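Putative activator of HSP90 (Plasmodium falciparum, PDB 3N72) probably binds the chaperone Hsp90 and stimulates its ATPase activity, as other members of the AHA1 family do, and is represented here by its N-terminal domain. Local coordinates at residues W25-I30 with F70-K75. Residues are numbered along the deposited sequence; the frame is centred on the assembly and turned at random. Where two conformers were deposited one is given.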
loop_
_atom_site.group_PDB
_atom_site.type_symbol
_atom_site.label_atom_id
_atom_site.label_comp_id
_atom_site.label_asym_id
_atom_site.label_seq_id
_atom_site.Cartn_x
_atom_site.Cartn_y
_atom_site.Cartn_z
ATOM N N TRP B 25 -5.026 -7.612 12.485
ATOM C CA TRP B 25 -6.384 -7.660 11.941
ATOM C C TRP B 25 -7.184 -8.824 12.571
ATOM O O TRP B 25 -8.341 -8.646 12.979
ATOM C CB TRP B 25 -6.397 -7.755 10.397
ATOM C CG TRP B 25 -7.815 -7.939 9.868
ATOM C CD1 TRP B 25 -8.710 -6.949 9.509
ATOM C CD2 TRP B 25 -8.513 -9.186 9.706
ATOM N NE1 TRP B 25 -9.915 -7.523 9.112
ATOM C CE2 TRP B 25 -9.819 -8.884 9.226
ATOM C CE3 TRP B 25 -8.150 -10.531 9.879
ATOM C CZ2 TRP B 25 -10.764 -9.872 8.969
ATOM C CZ3 TRP B 25 -9.110 -11.511 9.645
ATOM C CH2 TRP B 25 -10.394 -11.176 9.180
ATOM N N ALA B 26 -6.567 -10.007 12.646
ATOM C CA ALA B 26 -7.276 -11.207 13.131
ATOM C C ALA B 26 -7.656 -11.084 14.604
ATOM O O ALA B 26 -8.757 -11.424 14.973
ATOM C CB ALA B 26 -6.437 -12.483 12.901
ATOM N N GLU B 27 -6.720 -10.617 15.426
ATOM C CA GLU B 27 -6.989 -10.304 16.830
ATOM C C GLU B 27 -8.150 -9.322 16.928
ATOM O O GLU B 27 -9.109 -9.575 17.651
ATOM C CB GLU B 27 -5.721 -9.745 17.500
ATOM C CG GLU B 27 -4.639 -10.805 17.793
ATOM C CD GLU B 27 -3.441 -10.232 18.534
ATOM O OE1 GLU B 27 -3.578 -9.172 19.158
ATOM O OE2 GLU B 27 -2.362 -10.849 18.538
ATOM N N SER B 28 -8.084 -8.209 16.186
ATOM C CA SER B 28 -9.191 -7.218 16.169
ATOM C C SER B 28 -10.539 -7.808 15.750
ATOM O O SER B 28 -11.569 -7.491 16.361
ATOM C CB SER B 28 -8.855 -6.027 15.264
ATOM O OG SER B 28 -7.843 -5.231 15.846
ATOM N N TYR B 29 -10.539 -8.671 14.722
ATOM C CA TYR B 29 -11.774 -9.257 14.210
ATOM C C TYR B 29 -12.412 -10.137 15.239
ATOM O O TYR B 29 -13.629 -10.045 15.522
ATOM C CB TYR B 29 -11.461 -10.087 12.963
ATOM C CG TYR B 29 -12.623 -10.796 12.316
ATOM C CD1 TYR B 29 -13.328 -10.194 11.264
ATOM C CD2 TYR B 29 -12.991 -12.070 12.707
ATOM C CE1 TYR B 29 -14.361 -10.837 10.642
ATOM C CE2 TYR B 29 -14.046 -12.732 12.083
ATOM C CZ TYR B 29 -14.721 -12.100 11.046
ATOM O OH TYR B 29 -15.759 -12.724 10.402
ATOM N N ILE B 30 -11.598 -11.039 15.780
ATOM C CA ILE B 30 -12.103 -12.004 16.780
ATOM C C ILE B 30 -12.629 -11.247 18.039
ATOM O O ILE B 30 -13.740 -11.490 18.503
ATOM C CB ILE B 30 -11.047 -13.087 17.095
ATOM C CG1 ILE B 30 -10.816 -13.966 15.833
ATOM C CG2 ILE B 30 -11.451 -13.908 18.332
ATOM C CD1 ILE B 30 -9.639 -14.913 15.951
ATOM N N PHE B 70 -4.227 -19.988 9.423
ATOM C CA PHE B 70 -4.385 -19.327 10.703
ATOM C C PHE B 70 -4.601 -20.347 11.814
ATOM O O PHE B 70 -5.057 -21.474 11.578
ATOM C CB PHE B 70 -5.537 -18.283 10.681
ATOM C CG PHE B 70 -6.911 -18.883 10.541
ATOM C CD1 PHE B 70 -7.672 -19.232 11.685
ATOM C CD2 PHE B 70 -7.462 -19.101 9.275
ATOM C CE1 PHE B 70 -8.960 -19.794 11.555
ATOM C CE2 PHE B 70 -8.736 -19.662 9.139
ATOM C CZ PHE B 70 -9.480 -20.015 10.276
ATOM N N GLU B 71 -4.251 -19.955 13.031
ATOM C CA GLU B 71 -4.540 -20.755 14.219
ATOM C C GLU B 71 -4.562 -19.816 15.422
ATOM O O GLU B 71 -3.658 -18.989 15.580
ATOM C CB GLU B 71 -3.490 -21.852 14.410
ATOM C CG GLU B 71 -2.111 -21.320 14.771
ATOM C CD GLU B 71 -1.019 -22.381 14.693
ATOM O OE1 GLU B 71 -1.129 -23.401 15.413
ATOM O OE2 GLU B 71 -0.049 -22.188 13.914
ATOM N N TYR B 72 -5.605 -19.938 16.240
ATOM C CA TYR B 72 -5.786 -19.091 17.450
ATOM C C TYR B 72 -6.222 -19.892 18.655
ATOM O O TYR B 72 -6.982 -20.873 18.545
ATOM C CB TYR B 72 -6.769 -17.898 17.223
ATOM C CG TYR B 72 -6.116 -16.841 16.427
ATOM C CD1 TYR B 72 -6.206 -16.848 15.011
ATOM C CD2 TYR B 72 -5.288 -15.915 17.038
ATOM C CE1 TYR B 72 -5.519 -15.916 14.257
ATOM C CE2 TYR B 72 -4.569 -14.995 16.287
ATOM C CZ TYR B 72 -4.703 -15.009 14.892
ATOM O OH TYR B 72 -4.004 -14.093 14.175
ATOM N N ILE B 73 -5.709 -19.466 19.811
ATOM C CA ILE B 73 -6.288 -19.755 21.105
ATOM C C ILE B 73 -7.083 -18.499 21.465
ATOM O O ILE B 73 -6.542 -17.381 21.416
ATOM C CB ILE B 73 -5.187 -19.999 22.165
ATOM C CG1 ILE B 73 -4.345 -21.229 21.792
ATOM C CG2 ILE B 73 -5.811 -20.132 23.568
ATOM C CD1 ILE B 73 -2.884 -21.081 22.113
ATOM N N ILE B 74 -8.369 -18.667 21.783
ATOM C CA ILE B 74 -9.215 -17.524 22.143
ATOM C C ILE B 74 -9.705 -17.801 23.557
ATOM O O ILE B 74 -10.393 -18.782 23.772
ATOM C CB ILE B 74 -10.412 -17.371 21.192
ATOM C CG1 ILE B 74 -9.929 -17.358 19.729
ATOM C CG2 ILE B 74 -11.213 -16.087 21.528
ATOM C CD1 ILE B 74 -11.037 -17.571 18.697
ATOM N N LYS B 75 -9.298 -16.959 24.497
ATOM C CA LYS B 75 -9.663 -17.139 25.914
ATOM C C LYS B 75 -10.286 -15.858 26.431
ATOM O O LYS B 75 -9.679 -14.770 26.359
ATOM C CB LYS B 75 -8.433 -17.542 26.729
ATOM C CG LYS B 75 -8.822 -17.879 28.185
ATOM C CD LYS B 75 -7.833 -18.767 28.884
ATOM C CE LYS B 75 -8.271 -19.044 30.354
ATOM N NZ LYS B 75 -9.493 -19.872 30.405
#
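Ile30 meets both Tyr72 and Ile74, and these three residues account for most of the 224 Å² buried between helix 25-30 and strand 70-75. The two branches of Ile30 divide the work. Ile30 CD1 lies over one face of the Tyr72 ring, 4.0 Å from Tyr72 CG, toward the root of the ring. CG2 instead packs against Ile74, with Ile30 CG2 3.7 Å from Ile74 CD1. The torsion accounts for this split: CG1 of Ile30, which carries CD1, stands anti to the carbonyl carbon (chi1 -66°), sending CD1 to Tyr72, while CG2, anti to the backbone N, turns to Ile74, the next residue of the strand with its side chain toward the helix.

The far end of Tyr72 runs on to the preceding helical turn, where Ala26 CB approaches the ring obliquely, 3.7 Å from Tyr72 CZ. The methyl also lies close to the phenol oxygen, Ala26 CB to Tyr72 OH being 3.2 Å. That hydroxyl is hydrogen-bonded to OD1 of Asn23, at the start of the same helix, which ties the polar end of a buried ring to the helix. Asn23 also donates through ND2 to Glu27 OE2, so one amide serves both side chains.

The segment axes approach to 10.9 Å and cross at -46°, a separation bridged by side chains. Val53 of the neighbouring strand 44-62 touches Ile30 and Tyr72, while Phe145 of helix 145-161 packs on Ala26 and Ile30. The contact thus belongs to the hydrophobic layer between helix 23-35 and a face of the antiparallel sheet, an alpha/beta packing within the Aha1 N-terminal domain.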